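Local coordinates for hypothetical protein TT1465 (Thermus thermophilus, PDB 1WEK), which is of unknown function but belongs to the SLOG clan, with a Rossmann-like fold in which helices flank a parallel beta sheet, at residues 53-58 with 80-85; 137-142 with 170-175. All blocks are in the same frame, centred on the assembly; numbering follows the deposited sequence.

Contact 1. Residues 53-58 with 80-85; sequences PAYEAG and VMEAVN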
loop_
_atom_site.group_PDB
_atom_site.type_symbol
_atom_site.label_atom_id
_atom_site.label_comp_id
_atom_site.label_asym_id
_atom_site.label_seq_id
_atom_site.Cartn_x
_atom_site.Cartn_y
_atom_site.Cartn_z
ATOM N N PRO A 53 -47.730 0.029 -3.277
ATOM C CA PRO A 53 -47.555 -0.504 -4.634
ATOM C C PRO A 53 -46.090 -0.764 -5.012
ATOM O O PRO A 53 -45.768 -1.778 -5.634
ATOM C CB PRO A 53 -48.182 0.578 -5.507
ATOM C CG PRO A 53 -49.205 1.151 -4.637
ATOM C CD PRO A 53 -48.511 1.274 -3.319
ATOM N N ALA A 54 -45.208 0.158 -4.641
ATOM C CA ALA A 54 -43.790 0.014 -4.950
ATOM C C ALA A 54 -43.194 -1.185 -4.232
ATOM O O ALA A 54 -42.327 -1.868 -4.766
ATOM C CB ALA A 54 -43.050 1.267 -4.559
ATOM N N TYR A 55 -43.673 -1.452 -3.022
ATOM C CA TYR A 55 -43.159 -2.561 -2.238
ATOM C C TYR A 55 -43.597 -3.890 -2.835
ATOM O O TYR A 55 -42.785 -4.788 -3.044
ATOM C CB TYR A 55 -43.671 -2.462 -0.806
ATOM C CG TYR A 55 -43.083 -3.502 0.119
ATOM C CD1 TYR A 55 -42.017 -3.187 0.957
ATOM C CD2 TYR A 55 -43.593 -4.803 0.157
ATOM C CE1 TYR A 55 -41.471 -4.133 1.818
ATOM C CE2 TYR A 55 -43.054 -5.761 1.014
ATOM C CZ TYR A 55 -41.993 -5.414 1.841
ATOM O OH TYR A 55 -41.446 -6.347 2.686
ATOM N N GLU A 56 -44.887 -4.013 -3.117
ATOM C CA GLU A 56 -45.402 -5.248 -3.678
ATOM C C GLU A 56 -44.711 -5.530 -5.008
ATOM O O GLU A 56 -44.243 -6.645 -5.252
ATOM C CB GLU A 56 -46.924 -5.165 -3.867
ATOM C CG GLU A 56 -47.686 -4.908 -2.561
ATOM C CD GLU A 56 -47.148 -5.733 -1.387
ATOM O OE1 GLU A 56 -47.131 -6.986 -1.477
ATOM O OE2 GLU A 56 -46.742 -5.123 -0.370
ATOM N N ALA A 57 -44.630 -4.511 -5.854
ATOM C CA ALA A 57 -43.984 -4.661 -7.152
ATOM C C ALA A 57 -42.543 -5.114 -6.940
ATOM O O ALA A 57 -42.040 -5.983 -7.655
ATOM C CB ALA A 57 -44.016 -3.340 -7.906
ATOM N N GLY A 58 -41.891 -4.521 -5.946
ATOM C CA GLY A 58 -40.513 -4.866 -5.648
ATOM C C GLY A 58 -40.418 -6.320 -5.218
ATOM O O GLY A 58 -39.476 -7.037 -5.608
ATOM N N VAL A 80 -38.640 -0.591 -0.553
ATOM C CA VAL A 80 -38.539 -1.381 -1.758
ATOM C C VAL A 80 -37.296 -2.254 -1.800
ATOM O O VAL A 80 -37.303 -3.323 -2.418
ATOM C CB VAL A 80 -38.565 -0.494 -3.014
ATOM C CG1 VAL A 80 -38.537 -1.374 -4.262
ATOM C CG2 VAL A 80 -39.815 0.359 -3.017
HETATM N N MSE A 81 -36.222 -1.810 -1.158
HETATM C CA MSE A 81 -35.017 -2.613 -1.180
HETATM C C MSE A 81 -35.327 -3.879 -0.399
HETATM O O MSE A 81 -35.065 -4.984 -0.866
HETATM C CB MSE A 81 -33.837 -1.844 -0.575
HETATM C CG MSE A 81 -33.435 -0.608 -1.395
HETATM SE SE MSE A 81 -32.136 0.528 -0.473
HETATM C CE MSE A 81 -33.391 1.537 0.607
ATOM N N GLU A 82 -35.924 -3.717 0.775
ATOM C CA GLU A 82 -36.278 -4.861 1.588
ATOM C C GLU A 82 -37.157 -5.822 0.784
ATOM O O GLU A 82 -36.846 -7.006 0.675
ATOM C CB GLU A 82 -37.007 -4.404 2.849
ATOM C CG GLU A 82 -37.485 -5.546 3.727
ATOM C CD GLU A 82 -37.700 -5.114 5.164
ATOM O OE1 GLU A 82 -37.877 -5.997 6.023
ATOM O OE2 GLU A 82 -37.691 -3.894 5.440
ATOM N N ALA A 83 -38.240 -5.308 0.202
ATOM C CA ALA A 83 -39.132 -6.149 -0.585
ATOM C C ALA A 83 -38.370 -6.890 -1.681
ATOM O O ALA A 83 -38.604 -8.081 -1.905
ATOM C CB ALA A 83 -40.244 -5.313 -1.200
ATOM N N VAL A 84 -37.468 -6.189 -2.372
ATOM C CA VAL A 84 -36.700 -6.829 -3.437
ATOM C C VAL A 84 -35.792 -7.936 -2.902
ATOM O O VAL A 84 -35.697 -8.990 -3.513
ATOM C CB VAL A 84 -35.821 -5.826 -4.209
ATOM C CG1 VAL A 84 -34.950 -6.588 -5.223
ATOM C CG2 VAL A 84 -36.694 -4.789 -4.915
ATOM N N ASN A 85 -35.112 -7.691 -1.781
ATOM C CA ASN A 85 -34.242 -8.707 -1.174
ATOM C C ASN A 85 -35.097 -9.882 -0.684
ATOM O O ASN A 85 -34.710 -11.053 -0.803
ATOM C CB ASN A 85 -33.487 -8.146 0.029
ATOM C CG ASN A 85 -32.339 -7.235 -0.357
ATOM O OD1 ASN A 85 -32.306 -6.074 0.036
ATOM N ND2 ASN A 85 -31.379 -7.765 -1.103
#
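The backbone oxygen G58 O is met by two groups of V84. V84 CA makes a CA-H...O contact with it at 3.5 Å, and V84 CG2 lies 3.6 Å from the same oxygen. This is helix-on-helix packing in a Rossmann-like fold. Helices 53-68 and 79-90 follow the neighbouring parallel strands 39-43 and 71-74 and run nearly side by side. The axes of the two short segments approach to 7.8 Å with a crossing angle of -23°. G58 has no side chain, which leaves room for this close approach. The Y55 ring fills the flank of the interface. Its CG is anti to the backbone N (chi1 -175°), which swings the ring toward helix 79-90. A83 CB sits over the centre of one ring face in a CH-pi contact, 3.3 Å from the centroid and only 4° off the normal. Beyond it, Y55 OH comes loosely near E82 CG, at 4.2 Å, and makes a weak hydrogen bond with R86 NH1. No hydrogen bond joins the two segments; apolar packing, with the CH-pi and CA-H...O contacts, holds them. V84 also touches T74 of strand 71-74. Nearer the start of both segments, A54 CB meets V80 CG2 at 3.7 Å.

Contact 2. Residues 137-142 with 170-175; sequences FLPGGF and RGYWEG. With PO4 (phosphate ion), chain G.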
loop_
_atom_site.group_PDB
_atom_site.type_symbol
_atom_site.label_atom_id
_atom_site.label_comp_id
_atom_site.label_asym_id
_atom_site.label_seq_id
_atom_site.Cartn_x
_atom_site.Cartn_y
_atom_site.Cartn_z
ATOM N N PHE A 137 -34.913 0.478 -11.684
ATOM C CA PHE A 137 -35.251 1.560 -10.761
ATOM C C PHE A 137 -36.750 1.614 -10.449
ATOM O O PHE A 137 -37.571 1.884 -11.326
ATOM C CB PHE A 137 -34.744 2.888 -11.328
ATOM C CG PHE A 137 -33.240 2.931 -11.468
ATOM C CD1 PHE A 137 -32.616 2.389 -12.585
ATOM C CD2 PHE A 137 -32.449 3.400 -10.430
ATOM C CE1 PHE A 137 -31.221 2.302 -12.666
ATOM C CE2 PHE A 137 -31.042 3.318 -10.498
ATOM C CZ PHE A 137 -30.431 2.762 -11.623
ATOM N N LEU A 138 -37.103 1.326 -9.194
ATOM C CA LEU A 138 -38.503 1.368 -8.774
ATOM C C LEU A 138 -38.766 2.729 -8.129
ATOM O O LEU A 138 -37.822 3.464 -7.831
ATOM C CB LEU A 138 -38.784 0.232 -7.771
ATOM C CG LEU A 138 -38.786 -1.188 -8.349
ATOM C CD1 LEU A 138 -38.031 -2.155 -7.429
ATOM C CD2 LEU A 138 -40.219 -1.642 -8.542
ATOM N N PRO A 139 -40.045 3.118 -7.960
ATOM C CA PRO A 139 -40.262 4.424 -7.324
ATOM C C PRO A 139 -39.367 4.545 -6.092
ATOM O O PRO A 139 -39.234 3.588 -5.302
ATOM C CB PRO A 139 -41.740 4.384 -6.963
ATOM C CG PRO A 139 -42.332 3.669 -8.158
ATOM C CD PRO A 139 -41.319 2.549 -8.445
ATOM N N GLY A 140 -38.738 5.708 -5.962
ATOM C CA GLY A 140 -37.843 5.998 -4.856
ATOM C C GLY A 140 -37.704 7.513 -4.717
ATOM O O GLY A 140 -38.479 8.274 -5.321
ATOM N N GLY A 141 -36.729 7.949 -3.923
ATOM C CA GLY A 141 -36.509 9.368 -3.693
ATOM C C GLY A 141 -35.120 9.818 -4.106
ATOM O O GLY A 141 -34.658 9.458 -5.181
ATOM N N PHE A 142 -34.445 10.595 -3.262
ATOM C CA PHE A 142 -33.113 11.105 -3.603
ATOM C C PHE A 142 -32.075 10.023 -3.858
ATOM O O PHE A 142 -31.259 10.143 -4.772
ATOM C CB PHE A 142 -32.596 12.053 -2.507
ATOM C CG PHE A 142 -33.186 13.439 -2.573
ATOM C CD1 PHE A 142 -32.909 14.375 -1.579
ATOM C CD2 PHE A 142 -34.054 13.799 -3.603
ATOM C CE1 PHE A 142 -33.498 15.650 -1.600
ATOM C CE2 PHE A 142 -34.647 15.065 -3.635
ATOM C CZ PHE A 142 -34.368 15.992 -2.627
ATOM N N ARG A 170 -44.471 3.744 -14.890
ATOM C CA ARG A 170 -44.505 4.888 -15.803
ATOM C C ARG A 170 -44.979 6.214 -15.233
ATOM O O ARG A 170 -44.307 7.231 -15.388
ATOM C CB ARG A 170 -45.389 4.560 -17.008
ATOM C CG ARG A 170 -44.946 3.358 -17.824
ATOM C CD ARG A 170 -45.771 3.281 -19.104
ATOM N NE ARG A 170 -44.917 3.245 -20.285
ATOM C CZ ARG A 170 -44.453 2.130 -20.836
ATOM N NH1 ARG A 170 -44.769 0.942 -20.316
ATOM N NH2 ARG A 170 -43.654 2.203 -21.890
ATOM N N GLY A 171 -46.151 6.200 -14.605
ATOM C CA GLY A 171 -46.714 7.410 -14.040
ATOM C C GLY A 171 -45.849 8.056 -12.977
ATOM O O GLY A 171 -45.904 9.266 -12.766
ATOM N N TYR A 172 -45.037 7.252 -12.306
ATOM C CA TYR A 172 -44.178 7.771 -11.256
ATOM C C TYR A 172 -42.990 8.555 -11.821
ATOM O O TYR A 172 -42.636 9.618 -11.308
ATOM C CB TYR A 172 -43.668 6.627 -10.387
ATOM C CG TYR A 172 -43.023 7.085 -9.103
ATOM C CD1 TYR A 172 -43.768 7.220 -7.939
ATOM C CD2 TYR A 172 -41.661 7.393 -9.055
ATOM C CE1 TYR A 172 -43.174 7.643 -6.754
ATOM C CE2 TYR A 172 -41.061 7.818 -7.883
ATOM C CZ TYR A 172 -41.819 7.937 -6.733
ATOM O OH TYR A 172 -41.215 8.313 -5.556
ATOM N N TRP A 173 -42.384 8.036 -12.882
ATOM C CA TRP A 173 -41.225 8.671 -13.503
ATOM C C TRP A 173 -41.548 9.746 -14.537
ATOM O O TRP A 173 -40.663 10.492 -14.974
ATOM C CB TRP A 173 -40.374 7.597 -14.168
ATOM C CG TRP A 173 -39.861 6.617 -13.202
ATOM C CD1 TRP A 173 -40.412 5.409 -12.874
ATOM C CD2 TRP A 173 -38.710 6.775 -12.372
ATOM N NE1 TRP A 173 -39.671 4.804 -11.889
ATOM C CE2 TRP A 173 -38.620 5.622 -11.560
ATOM C CE3 TRP A 173 -37.746 7.783 -12.231
ATOM C CZ2 TRP A 173 -37.604 5.449 -10.622
ATOM C CZ3 TRP A 173 -36.737 7.614 -11.303
ATOM C CH2 TRP A 173 -36.672 6.452 -10.506
ATOM N N GLU A 174 -42.818 9.810 -14.926
ATOM C CA GLU A 174 -43.294 10.744 -15.934
ATOM C C GLU A 174 -42.674 12.125 -15.849
ATOM O O GLU A 174 -42.130 12.614 -16.832
ATOM C CB GLU A 174 -44.819 10.860 -15.869
ATOM C CG GLU A 174 -45.437 11.477 -17.113
ATOM C CD GLU A 174 -44.930 10.818 -18.394
ATOM O OE1 GLU A 174 -44.690 9.584 -18.386
ATOM O OE2 GLU A 174 -44.783 11.529 -19.413
ATOM N N GLY A 175 -42.760 12.754 -14.685
ATOM C CA GLY A 175 -42.176 14.077 -14.536
ATOM C C GLY A 175 -40.694 14.119 -14.889
ATOM O O GLY A 175 -40.261 14.990 -15.639
HETATM P P PO4 G . -34.279 6.705 -1.445
HETATM O O1 PO4 G . -34.703 6.633 -2.871
HETATM O O2 PO4 G . -35.384 6.234 -0.569
HETATM O O3 PO4 G . -33.940 8.112 -1.106
HETATM O O4 PO4 G . -33.087 5.841 -1.238
#
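Y172 and P139 form the tight part of this contact. P139 CB stands over the centre of the Y172 ring, 3.3 Å from the centroid, in a CH-pi contact. P139 CA comes over the same ring at Y172 CE2, 3.5 Å away. With CG anti to the backbone N (chi1 -167°), the Y172 ring is carried away from its helix and against P139, which brings OH to the loop. There Y172 OH donates a hydrogen bond to G140 O at 2.7 Å, with the hydroxyl oxygen tilted 34° from the carbonyl plane. W173 lies alongside. The rim of its indole, at CZ2, is 3.4 Å from L138 O and 3.9 Å from F137 CB. Its ring nitrogen is hydrogen-bonded elsewhere, to L168 O. Residues 139-144 read PGGFGT, matching the PGGxGT motif of this family; they run from the loop after strand 132-137 into helix 142-156, with G141 at the N-cap. G141 N gives a hydrogen bond of 2.6 Å to O1 of a phosphate ion, with an N-H...O angle of 158°. G143 N, T144 OG1 and A46 N also bind the ion. The other side of helix 170-185 is looser. R170 and G171 are exposed to solvent, and E174 turns to a salt bridge with R178. F182 of a second subunit meets the Y172 ring edge-to-face, and W179 NE1 of that subunit donates to Y172 O.

Overall arrangement
Contact 1 closes before contact 2 opens along the chain, and their centres lie 14 Å apart. Both are built from elements around one parallel sheet. Contact 1 joins the helices that follow strands 39-43 and 71-74. Contact 2 joins the end of strand 132-137 and the loop after it to helix 170-185, which follows strand 165-168. L138 bridges them: its CD1 packs on V80 CG1 at 3.3 Å and also touches V84 and G58. S45, just after strand 39-43, makes backbone hydrogen bonds with both V80 and P139. L138 and S45, in the loops after strands 132-137 and 39-43, thus connect the helix pair of contact 1 to the loop of contact 2, while contact 2 also meets a second subunit.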